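Local structure of formate dehydrogenase subunit beta (Desulfovibrio gigas, 1H0H) at residues B[44-54]-B[65-73]; B[73-81]-B[92-103]. The protein carries electrons as the small, three-[4Fe-4S]-cluster subunit of a periplasmic enzyme that reversibly oxidises formate to carbon dioxide. One frame throughout, in Å; residues are numbered along the deposited sequence. Where two conformers were deposited one is given.

Contact 1: B[44-54]-B[65-73]. With SF4 (iron/sulfur cluster), chain N; SF4 (iron/sulfur cluster), chain M.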
loop_
_atom_site.group_PDB
_atom_site.type_symbol
_atom_site.label_atom_id
_atom_site.label_comp_id
_atom_site.label_asym_id
_atom_site.label_seq_id
_atom_site.Cartn_x
_atom_site.Cartn_y
_atom_site.Cartn_z
ATOM N N PHE B 44 -22.846 16.099 -16.915
ATOM C CA PHE B 44 -23.807 15.024 -17.017
ATOM C C PHE B 44 -24.028 14.635 -18.466
ATOM O O PHE B 44 -23.979 15.484 -19.348
ATOM C CB PHE B 44 -25.179 15.525 -16.559
ATOM C CG PHE B 44 -25.287 15.789 -15.093
ATOM C CD1 PHE B 44 -25.118 14.769 -14.174
ATOM C CD2 PHE B 44 -25.637 17.042 -14.632
ATOM C CE1 PHE B 44 -25.256 15.007 -12.799
ATOM C CE2 PHE B 44 -25.791 17.284 -13.275
ATOM C CZ PHE B 44 -25.611 16.235 -12.351
ATOM N N ASN B 45 -24.264 13.348 -18.711
ATOM C CA ASN B 45 -24.706 12.890 -20.034
ATOM C C ASN B 45 -25.746 11.785 -19.829
ATOM O O ASN B 45 -26.029 11.407 -18.671
ATOM C CB ASN B 45 -23.542 12.475 -20.964
ATOM C CG ASN B 45 -22.669 11.392 -20.365
ATOM O OD1 ASN B 45 -23.162 10.337 -19.989
ATOM N ND2 ASN B 45 -21.353 11.636 -20.314
ATOM N N PHE B 46 -26.338 11.291 -20.918
ATOM C CA PHE B 46 -27.361 10.231 -20.834
ATOM C C PHE B 46 -26.913 9.030 -19.996
ATOM O O PHE B 46 -27.746 8.324 -19.416
ATOM C CB PHE B 46 -27.776 9.766 -22.257
ATOM C CG PHE B 46 -28.897 8.759 -22.284
ATOM C CD1 PHE B 46 -30.229 9.159 -22.139
ATOM C CD2 PHE B 46 -28.623 7.411 -22.464
ATOM C CE1 PHE B 46 -31.252 8.226 -22.178
ATOM C CE2 PHE B 46 -29.631 6.466 -22.483
ATOM C CZ PHE B 46 -30.958 6.880 -22.330
ATOM N N HIS B 47 -25.607 8.781 -19.931
ATOM C CA HIS B 47 -25.124 7.583 -19.241
ATOM C C HIS B 47 -24.460 7.862 -17.909
ATOM O O HIS B 47 -23.903 6.942 -17.291
ATOM C CB HIS B 47 -24.102 6.855 -20.094
ATOM C CG HIS B 47 -24.627 6.405 -21.412
ATOM N ND1 HIS B 47 -25.646 5.487 -21.533
ATOM C CD2 HIS B 47 -24.263 6.737 -22.672
ATOM C CE1 HIS B 47 -25.894 5.278 -22.817
ATOM N NE2 HIS B 47 -25.057 6.013 -23.526
ATOM N N THR B 48 -24.525 9.102 -17.451
ATOM C CA THR B 48 -23.789 9.518 -16.269
ATOM C C THR B 48 -24.679 10.370 -15.388
ATOM O O THR B 48 -24.871 11.552 -15.655
ATOM C CB THR B 48 -22.575 10.333 -16.733
ATOM O OG1 THR B 48 -21.825 9.594 -17.712
ATOM C CG2 THR B 48 -21.623 10.583 -15.577
ATOM N N TYR B 49 -25.207 9.777 -14.325
ATOM C CA TYR B 49 -26.174 10.426 -13.479
ATOM C C TYR B 49 -25.537 11.060 -12.256
ATOM O O TYR B 49 -26.146 11.884 -11.600
ATOM C CB TYR B 49 -27.158 9.412 -12.942
ATOM C CG TYR B 49 -27.834 8.474 -13.907
ATOM C CD1 TYR B 49 -27.944 8.756 -15.279
ATOM C CD2 TYR B 49 -28.397 7.295 -13.430
ATOM C CE1 TYR B 49 -28.600 7.895 -16.129
ATOM C CE2 TYR B 49 -29.044 6.439 -14.275
ATOM C CZ TYR B 49 -29.141 6.735 -15.622
ATOM O OH TYR B 49 -29.805 5.836 -16.426
ATOM N N LYS B 50 -24.328 10.613 -11.918
ATOM C CA LYS B 50 -23.655 11.071 -10.707
ATOM C C LYS B 50 -22.309 11.524 -11.205
ATOM O O LYS B 50 -21.597 10.767 -11.877
ATOM C CB LYS B 50 -23.558 9.914 -9.696
ATOM C CG LYS B 50 -22.947 10.276 -8.332
ATOM C CD LYS B 50 -23.807 11.324 -7.575
ATOM C CE LYS B 50 -23.478 11.339 -6.100
ATOM N NZ LYS B 50 -24.079 12.503 -5.325
ATOM N N LEU B 51 -22.003 12.788 -10.952
ATOM C CA LEU B 51 -20.778 13.359 -11.451
ATOM C C LEU B 51 -20.046 14.161 -10.387
ATOM O O LEU B 51 -20.557 15.162 -9.883
ATOM C CB LEU B 51 -21.103 14.258 -12.647
ATOM C CG LEU B 51 -19.852 14.795 -13.317
ATOM C CD1 LEU B 51 -19.094 13.688 -14.010
ATOM C CD2 LEU B 51 -20.226 15.911 -14.293
ATOM N N VAL B 52 -18.842 13.722 -10.034
ATOM C CA VAL B 52 -18.082 14.465 -9.040
ATOM C C VAL B 52 -17.382 15.653 -9.689
ATOM O O VAL B 52 -16.418 15.513 -10.454
ATOM C CB VAL B 52 -17.089 13.570 -8.243
ATOM C CG1 VAL B 52 -16.301 14.417 -7.269
ATOM C CG2 VAL B 52 -17.861 12.456 -7.497
ATOM N N ARG B 53 -17.907 16.837 -9.403
ATOM C CA ARG B 53 -17.359 18.044 -9.970
ATOM C C ARG B 53 -16.240 18.506 -9.066
ATOM O O ARG B 53 -16.302 18.306 -7.858
ATOM C CB ARG B 53 -18.457 19.090 -10.093
ATOM C CG ARG B 53 -19.522 18.747 -11.110
ATOM C CD ARG B 53 -20.592 19.822 -11.236
ATOM N NE ARG B 53 -21.742 19.418 -12.039
ATOM C CZ ARG B 53 -21.738 19.373 -13.366
ATOM N NH1 ARG B 53 -20.635 19.683 -14.047
ATOM N NH2 ARG B 53 -22.829 19.019 -14.012
ATOM N N MET B 54 -15.193 19.078 -9.647
ATOM C CA MET B 54 -14.012 19.432 -8.869
ATOM C C MET B 54 -13.502 20.780 -9.341
ATOM O O MET B 54 -13.223 20.960 -10.546
ATOM C CB MET B 54 -12.915 18.356 -9.015
ATOM C CG MET B 54 -13.353 16.909 -8.689
ATOM S SD MET B 54 -12.159 15.616 -9.276
ATOM C CE MET B 54 -10.781 15.827 -8.105
ATOM N N TRP B 65 -9.725 23.095 -2.793
ATOM C CA TRP B 65 -10.221 22.305 -3.897
ATOM C C TRP B 65 -11.608 21.840 -3.493
ATOM O O TRP B 65 -11.764 21.039 -2.560
ATOM C CB TRP B 65 -9.290 21.121 -4.115
ATOM C CG TRP B 65 -9.276 20.538 -5.469
ATOM C CD1 TRP B 65 -10.049 20.879 -6.537
ATOM C CD2 TRP B 65 -8.445 19.449 -5.901
ATOM N NE1 TRP B 65 -9.728 20.086 -7.613
ATOM C CE2 TRP B 65 -8.738 19.206 -7.248
ATOM C CE3 TRP B 65 -7.453 18.661 -5.266
ATOM C CZ2 TRP B 65 -8.088 18.203 -7.990
ATOM C CZ3 TRP B 65 -6.800 17.683 -5.998
ATOM C CH2 TRP B 65 -7.128 17.452 -7.344
ATOM N N LEU B 66 -12.603 22.360 -4.197
ATOM C CA LEU B 66 -14.003 22.164 -3.849
ATOM C C LEU B 66 -14.657 21.106 -4.686
ATOM O O LEU B 66 -14.581 21.136 -5.910
ATOM C CB LEU B 66 -14.792 23.471 -3.999
ATOM C CG LEU B 66 -14.197 24.653 -3.233
ATOM C CD1 LEU B 66 -15.066 25.912 -3.372
ATOM C CD2 LEU B 66 -13.984 24.293 -1.755
ATOM N N PHE B 67 -15.336 20.199 -4.008
ATOM C CA PHE B 67 -15.952 19.055 -4.641
ATOM C C PHE B 67 -17.481 19.093 -4.503
ATOM O O PHE B 67 -18.000 19.460 -3.458
ATOM C CB PHE B 67 -15.408 17.775 -4.009
ATOM C CG PHE B 67 -13.897 17.698 -3.973
ATOM C CD1 PHE B 67 -13.144 18.035 -5.079
ATOM C CD2 PHE B 67 -13.230 17.276 -2.831
ATOM C CE1 PHE B 67 -11.755 17.973 -5.043
ATOM C CE2 PHE B 67 -11.842 17.213 -2.792
ATOM C CZ PHE B 67 -11.100 17.538 -3.908
ATOM N N PHE B 68 -18.166 18.645 -5.546
ATOM C CA PHE B 68 -19.626 18.639 -5.619
ATOM C C PHE B 68 -20.088 17.394 -6.379
ATOM O O PHE B 68 -19.998 17.336 -7.606
ATOM C CB PHE B 68 -20.066 19.904 -6.376
ATOM C CG PHE B 68 -21.483 20.301 -6.146
ATOM C CD1 PHE B 68 -21.834 21.076 -5.040
ATOM C CD2 PHE B 68 -22.462 19.964 -7.051
ATOM C CE1 PHE B 68 -23.182 21.473 -4.829
ATOM C CE2 PHE B 68 -23.788 20.342 -6.839
ATOM C CZ PHE B 68 -24.144 21.097 -5.735
ATOM N N PRO B 69 -20.565 16.381 -5.669
ATOM C CA PRO B 69 -21.012 15.122 -6.303
ATOM C C PRO B 69 -22.445 15.293 -6.817
ATOM O O PRO B 69 -23.415 14.889 -6.174
ATOM C CB PRO B 69 -20.987 14.108 -5.156
ATOM C CG PRO B 69 -20.930 14.871 -3.913
ATOM C CD PRO B 69 -20.674 16.346 -4.209
ATOM N N ASP B 70 -22.532 15.848 -8.019
ATOM C CA ASP B 70 -23.766 16.303 -8.621
ATOM C C ASP B 70 -24.672 15.158 -9.082
ATOM O O ASP B 70 -24.200 14.096 -9.475
ATOM C CB ASP B 70 -23.385 17.224 -9.783
ATOM C CG ASP B 70 -24.436 18.217 -10.106
ATOM O OD1 ASP B 70 -25.520 18.184 -9.482
ATOM O OD2 ASP B 70 -24.263 19.063 -11.002
ATOM N N GLN B 71 -25.972 15.372 -8.958
ATOM C CA GLN B 71 -26.993 14.442 -9.394
ATOM C C GLN B 71 -28.314 15.231 -9.354
ATOM O O GLN B 71 -28.378 16.319 -8.783
ATOM C CB GLN B 71 -27.091 13.235 -8.445
ATOM C CG GLN B 71 -27.524 13.653 -7.053
ATOM C CD GLN B 71 -27.707 12.492 -6.051
ATOM O OE1 GLN B 71 -26.848 12.256 -5.200
ATOM N NE2 GLN B 71 -28.841 11.798 -6.136
ATOM N N CYS B 72 -29.364 14.650 -9.926
ATOM C CA CYS B 72 -30.699 15.243 -9.888
ATOM C C CYS B 72 -31.081 15.599 -8.442
ATOM O O CYS B 72 -30.775 14.844 -7.521
ATOM C CB CYS B 72 -31.711 14.252 -10.430
ATOM S SG CYS B 72 -33.419 14.733 -10.163
ATOM N N ARG B 73 -31.777 16.711 -8.247
ATOM C CA ARG B 73 -32.146 17.139 -6.891
ATOM C C ARG B 73 -33.450 16.527 -6.395
ATOM O O ARG B 73 -33.825 16.744 -5.268
ATOM C CB ARG B 73 -32.322 18.649 -6.849
ATOM C CG ARG B 73 -31.125 19.415 -7.372
ATOM C CD ARG B 73 -29.825 19.257 -6.551
ATOM N NE ARG B 73 -28.895 20.314 -6.934
ATOM C CZ ARG B 73 -28.101 20.259 -7.999
ATOM N NH1 ARG B 73 -28.115 19.183 -8.807
ATOM N NH2 ARG B 73 -27.303 21.278 -8.254
HETATM FE FE1 SF4 N . -33.972 18.984 -12.782
HETATM FE FE2 SF4 N . -33.993 16.626 -11.349
HETATM FE FE3 SF4 N . -35.442 18.928 -10.446
HETATM FE FE4 SF4 N . -36.278 17.568 -12.703
HETATM S S1 SF4 N . -36.279 16.754 -10.478
HETATM S S2 SF4 N . -36.116 19.747 -12.544
HETATM S S3 SF4 N . -34.206 16.879 -13.608
HETATM S S4 SF4 N . -33.086 18.658 -10.637
HETATM FE FE1 SF4 M . -28.787 6.088 -7.304
HETATM FE FE2 SF4 M . -26.979 7.963 -6.426
HETATM FE FE3 SF4 M . -29.056 8.695 -8.107
HETATM FE FE4 SF4 M . -26.953 7.183 -9.044
HETATM S S1 SF4 M . -26.885 9.332 -8.169
HETATM S S2 SF4 M . -29.201 6.876 -9.389
HETATM S S3 SF4 M . -26.402 5.918 -7.317
HETATM S S4 SF4 M . -29.383 7.857 -6.028
HETATM O O HOH W 1 -28.800 12.842 -12.439
HETATM O O HOH W 2 -10.315 20.770 -10.504
#
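The F44 ring meets Q71 N at its edge, while its CZ abuts D70 CG at 3.2 Å, ring and carboxylate planes being 56° apart. At the R53 guanidinium edge sits D70 OD2, in a salt bridge 2.7 Å from R53 NE and accepting on its anti lone pair; L51 CD2 lies over one guanidinium face near its rim. D70 OD1 takes a weak bond from R73 NH1, so the carboxylate is gripped between two arginines, and D43 pairs with R53 as well. F67 CE1 lies over one W65 face toward the rim, W65 O over the centre of one F67 face, and M54 CE closes on W65 CZ2 at 3.6 Å. K50, with CG anti to the backbone N (chi1 -176°), hydrogen-bonds through NZ to P69 O (2.6 Å) and Q71 OE1 (2.8 Å), its CB resting near a cluster sulfur. Paired backbone bonds at L51/D70 and R53/F68 make this an antiparallel hairpin, whose exit places C72 SG on an iron of a second cluster, distinct from the one beside K50. Helix 16-25 packs against Y49, K50, L51 and V52, strand 197-201 against P69, Q71 and R73; the partner protein chain reaches M54, W65 and F67.

Contact 2: B[73-81]-B[92-103]. With SF4 (iron/sulfur cluster), chain N.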
loop_
_atom_site.group_PDB
_atom_site.type_symbol
_atom_site.label_atom_id
_atom_site.label_comp_id
_atom_site.label_asym_id
_atom_site.label_seq_id
_atom_site.Cartn_x
_atom_site.Cartn_y
_atom_site.Cartn_z
ATOM N N ARG B 73 -31.777 16.711 -8.247
ATOM C CA ARG B 73 -32.146 17.139 -6.891
ATOM C C ARG B 73 -33.450 16.527 -6.395
ATOM O O ARG B 73 -33.825 16.744 -5.268
ATOM C CB ARG B 73 -32.322 18.649 -6.849
ATOM C CG ARG B 73 -31.125 19.415 -7.372
ATOM C CD ARG B 73 -29.825 19.257 -6.551
ATOM N NE ARG B 73 -28.895 20.314 -6.934
ATOM C CZ ARG B 73 -28.101 20.259 -7.999
ATOM N NH1 ARG B 73 -28.115 19.183 -8.807
ATOM N NH2 ARG B 73 -27.303 21.278 -8.254
ATOM N N HIS B 74 -34.145 15.823 -7.277
ATOM C CA HIS B 74 -35.461 15.282 -6.977
ATOM C C HIS B 74 -36.355 16.351 -6.361
ATOM O O HIS B 74 -36.865 16.221 -5.239
ATOM C CB HIS B 74 -35.347 13.992 -6.166
ATOM C CG HIS B 74 -34.754 12.885 -6.961
ATOM N ND1 HIS B 74 -35.509 12.072 -7.777
ATOM C CD2 HIS B 74 -33.460 12.523 -7.157
ATOM C CE1 HIS B 74 -34.717 11.224 -8.406
ATOM N NE2 HIS B 74 -33.468 11.463 -8.031
ATOM N N CYS B 75 -36.480 17.434 -7.125
ATOM C CA CYS B 75 -37.314 18.585 -6.770
ATOM C C CYS B 75 -38.666 18.187 -6.217
ATOM O O CYS B 75 -39.347 17.302 -6.757
ATOM C CB CYS B 75 -37.512 19.464 -8.001
ATOM S SG CYS B 75 -35.985 20.209 -8.592
ATOM N N ILE B 76 -39.067 18.845 -5.132
ATOM C CA ILE B 76 -40.339 18.540 -4.511
ATOM C C ILE B 76 -41.493 18.773 -5.489
ATOM O O ILE B 76 -42.458 18.000 -5.546
ATOM C CB ILE B 76 -40.481 19.382 -3.236
ATOM C CG1 ILE B 76 -39.480 18.852 -2.192
ATOM C CG2 ILE B 76 -41.918 19.341 -2.697
ATOM C CD1 ILE B 76 -39.293 19.794 -1.038
ATOM N N ALA B 77 -41.372 19.837 -6.272
ATOM C CA ALA B 77 -42.358 20.189 -7.286
ATOM C C ALA B 77 -41.574 20.292 -8.582
ATOM O O ALA B 77 -41.211 21.377 -9.003
ATOM C CB ALA B 77 -42.984 21.531 -6.953
ATOM N N PRO B 78 -41.337 19.151 -9.214
ATOM C CA PRO B 78 -40.405 19.067 -10.351
ATOM C C PRO B 78 -40.829 19.769 -11.627
ATOM O O PRO B 78 -41.803 19.368 -12.256
ATOM C CB PRO B 78 -40.276 17.551 -10.581
ATOM C CG PRO B 78 -41.531 16.966 -10.018
ATOM C CD PRO B 78 -41.926 17.835 -8.860
ATOM N N PRO B 79 -40.111 20.816 -12.007
ATOM C CA PRO B 79 -40.428 21.540 -13.236
ATOM C C PRO B 79 -40.189 20.706 -14.499
ATOM O O PRO B 79 -40.867 20.954 -15.480
ATOM C CB PRO B 79 -39.509 22.769 -13.203
ATOM C CG PRO B 79 -38.540 22.545 -12.135
ATOM C CD PRO B 79 -38.960 21.392 -11.281
ATOM N N CYS B 80 -39.260 19.766 -14.489
ATOM C CA CYS B 80 -39.067 18.925 -15.669
ATOM C C CYS B 80 -40.349 18.189 -15.985
ATOM O O CYS B 80 -40.819 18.204 -17.130
ATOM C CB CYS B 80 -37.936 17.932 -15.449
ATOM S SG CYS B 80 -38.169 16.925 -13.986
ATOM N N LYS B 81 -40.930 17.556 -14.967
ATOM C CA LYS B 81 -42.212 16.858 -15.152
ATOM C C LYS B 81 -43.359 17.792 -15.490
ATOM O O LYS B 81 -44.236 17.469 -16.310
ATOM C CB LYS B 81 -42.612 16.074 -13.916
ATOM C CG LYS B 81 -43.921 15.260 -14.126
ATOM C CD LYS B 81 -44.202 14.346 -12.938
ATOM C CE LYS B 81 -45.657 13.907 -12.885
ATOM N NZ LYS B 81 -46.056 13.239 -14.123
ATOM N N ILE B 92 -42.483 11.211 -17.396
ATOM C CA ILE B 92 -41.718 11.342 -16.167
ATOM C C ILE B 92 -42.658 11.007 -15.021
ATOM O O ILE B 92 -43.681 11.653 -14.873
ATOM C CB ILE B 92 -41.179 12.787 -16.020
ATOM C CG1 ILE B 92 -40.193 13.103 -17.155
ATOM C CG2 ILE B 92 -40.567 12.990 -14.646
ATOM C CD1 ILE B 92 -39.869 14.550 -17.304
ATOM N N ILE B 93 -42.349 9.940 -14.278
ATOM C CA ILE B 93 -43.142 9.533 -13.120
ATOM C C ILE B 93 -42.689 10.283 -11.864
ATOM O O ILE B 93 -41.478 10.460 -11.631
ATOM C CB ILE B 93 -43.023 8.013 -12.890
ATOM C CG1 ILE B 93 -43.669 7.267 -14.052
ATOM C CG2 ILE B 93 -43.689 7.594 -11.551
ATOM C CD1 ILE B 93 -43.425 5.735 -14.023
ATOM N N HIS B 94 -43.660 10.743 -11.074
ATOM C CA HIS B 94 -43.376 11.341 -9.767
ATOM C C HIS B 94 -43.900 10.353 -8.713
ATOM O O HIS B 94 -45.109 10.231 -8.500
ATOM C CB HIS B 94 -44.050 12.701 -9.640
ATOM C CG HIS B 94 -43.486 13.567 -8.555
ATOM N ND1 HIS B 94 -44.090 14.739 -8.160
ATOM C CD2 HIS B 94 -42.361 13.455 -7.806
ATOM C CE1 HIS B 94 -43.375 15.302 -7.199
ATOM N NE2 HIS B 94 -42.320 14.544 -6.968
ATOM N N ASP B 95 -42.981 9.644 -8.063
ATOM C CA ASP B 95 -43.360 8.567 -7.171
ATOM C C ASP B 95 -43.748 9.057 -5.797
ATOM O O ASP B 95 -42.920 9.586 -5.064
ATOM C CB ASP B 95 -42.225 7.554 -7.065
ATOM C CG ASP B 95 -42.592 6.390 -6.198
ATOM O OD1 ASP B 95 -43.558 5.698 -6.588
ATOM O OD2 ASP B 95 -41.996 6.100 -5.120
ATOM N N ASP B 96 -45.009 8.855 -5.437
ATOM C CA ASP B 96 -45.509 9.355 -4.177
ATOM C C ASP B 96 -44.795 8.809 -2.920
ATOM O O ASP B 96 -44.530 9.553 -1.981
ATOM C CB ASP B 96 -47.026 9.195 -4.054
ATOM C CG ASP B 96 -47.566 9.857 -2.812
ATOM O OD1 ASP B 96 -47.744 11.088 -2.801
ATOM O OD2 ASP B 96 -47.822 9.245 -1.770
ATOM N N ALA B 97 -44.503 7.519 -2.905
ATOM C CA ALA B 97 -43.909 6.912 -1.730
ATOM C C ALA B 97 -42.488 7.381 -1.431
ATOM O O ALA B 97 -42.089 7.455 -0.270
ATOM C CB ALA B 97 -43.938 5.395 -1.862
ATOM N N THR B 98 -41.717 7.686 -2.470
ATOM C CA THR B 98 -40.336 8.056 -2.257
ATOM C C THR B 98 -40.032 9.497 -2.581
ATOM O O THR B 98 -39.058 10.049 -2.086
ATOM C CB THR B 98 -39.405 7.178 -3.102
ATOM O OG1 THR B 98 -39.803 7.242 -4.469
ATOM C CG2 THR B 98 -39.588 5.709 -2.764
ATOM N N GLY B 99 -40.855 10.109 -3.417
ATOM C CA GLY B 99 -40.542 11.445 -3.881
ATOM C C GLY B 99 -39.660 11.367 -5.116
ATOM O O GLY B 99 -39.253 12.395 -5.664
ATOM N N CYS B 100 -39.367 10.152 -5.584
ATOM C CA CYS B 100 -38.501 10.022 -6.742
ATOM C C CYS B 100 -39.125 10.613 -7.998
ATOM O O CYS B 100 -40.300 10.407 -8.270
ATOM C CB CYS B 100 -38.121 8.560 -7.030
ATOM S SG CYS B 100 -37.218 8.345 -8.610
ATOM N N VAL B 101 -38.303 11.322 -8.765
ATOM C CA VAL B 101 -38.701 11.878 -10.049
ATOM C C VAL B 101 -38.045 10.953 -11.046
ATOM O O VAL B 101 -36.831 10.926 -11.179
ATOM C CB VAL B 101 -38.218 13.332 -10.205
ATOM C CG1 VAL B 101 -38.499 13.853 -11.602
ATOM C CG2 VAL B 101 -38.897 14.226 -9.134
ATOM N N LEU B 102 -38.856 10.168 -11.726
ATOM C CA LEU B 102 -38.342 9.106 -12.547
ATOM C C LEU B 102 -38.517 9.338 -14.040
ATOM O O LEU B 102 -39.638 9.315 -14.548
ATOM C CB LEU B 102 -39.010 7.801 -12.116
ATOM C CG LEU B 102 -38.672 6.518 -12.880
ATOM C CD1 LEU B 102 -37.175 6.196 -12.797
ATOM C CD2 LEU B 102 -39.480 5.384 -12.303
ATOM N N PHE B 103 -37.416 9.594 -14.744
ATOM C CA PHE B 103 -37.511 9.684 -16.193
ATOM C C PHE B 103 -37.638 8.257 -16.692
ATOM O O PHE B 103 -36.840 7.391 -16.327
ATOM C CB PHE B 103 -36.259 10.285 -16.831
ATOM C CG PHE B 103 -36.263 11.784 -16.935
ATOM C CD1 PHE B 103 -36.725 12.572 -15.907
ATOM C CD2 PHE B 103 -35.739 12.398 -18.061
ATOM C CE1 PHE B 103 -36.671 13.932 -16.002
ATOM C CE2 PHE B 103 -35.680 13.768 -18.164
ATOM C CZ PHE B 103 -36.141 14.544 -17.145
HETATM FE FE1 SF4 N . -33.972 18.984 -12.782
HETATM FE FE2 SF4 N . -33.993 16.626 -11.349
HETATM FE FE3 SF4 N . -35.442 18.928 -10.446
HETATM FE FE4 SF4 N . -36.278 17.568 -12.703
HETATM S S1 SF4 N . -36.279 16.754 -10.478
HETATM S S2 SF4 N . -36.116 19.747 -12.544
HETATM S S3 SF4 N . -34.206 16.879 -13.608
HETATM S S4 SF4 N . -33.086 18.658 -10.637
HETATM O O HOH W 3 -40.017 15.120 -5.452
#
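P78 crosses H94 obliquely and sets CG over the centre of the imidazole, 3.8 Å from the centroid and 13° off the ring normal, a CH-pi contact. I76 O comes to the rim of the same ring near CE1, and a water in the ring plane, 2.8 Å from H94 NE2, also touches C75 O and G99 O, so the histidine is held at face and edge. H74 is turned quite differently. Its ring presents ND1 edge-on to the backbone of V101, whose N-H points at that nitrogen at 3.1 Å in a nearly straight hydrogen bond (172°) lying in the ring plane; ND1 therefore acts as the acceptor. C100 SG stands obliquely to this imidazole, nearest its CE1. The two histidines thus tie the cluster-binding loop 73-81 to the short antiparallel hairpin of strands 92-94 and 101-103, and the loop supplies two ligands of one [4Fe-4S] cluster: C75 SG binds an iron at 2.3 Å and C80 SG another at 2.4 Å. V101 projects from the hairpin toward the cluster, with CG1 against C80 SG and a cluster sulfide, and CG2 against P78 CB. C80 SG also meets the F103 ring at its edge, 5.2 Å from the centroid, while I92 CG1 lies over one face of that ring, toward the rim. K81 runs past I92 in the opposite direction, its CB against I92 CG2 and its CD beside H94 CB; a bend at chi4 lets NZ hydrogen-bond to I92 O at 3.0 Å, nearly in line with the carbonyl bond, and D85 forms a salt bridge with the same ammonium. Helix 113-119 packs on I92 and F103 through V116.

Overall arrangement
Contact 1 and contact 2 follow one another along the chain, their centres 18 Å apart, and R73 belongs to both. The hairpin of contact 1 runs directly into the cysteine loop of contact 2, so one cluster takes ligands from both: C72 at the end of 65-73, then C75 and C80 in 73-81, with C120 as its fourth cysteine. Contact 1 also borders the other two clusters, K50 and Q71 lining one pocket and V52 and P69 the other, and its centre lies about 6 Å from the centre of the chain, against about 13 Å for that of contact 2. H74 approaches C137, a ligand of a second cluster, to about 3 Å between side chains, as does Q71.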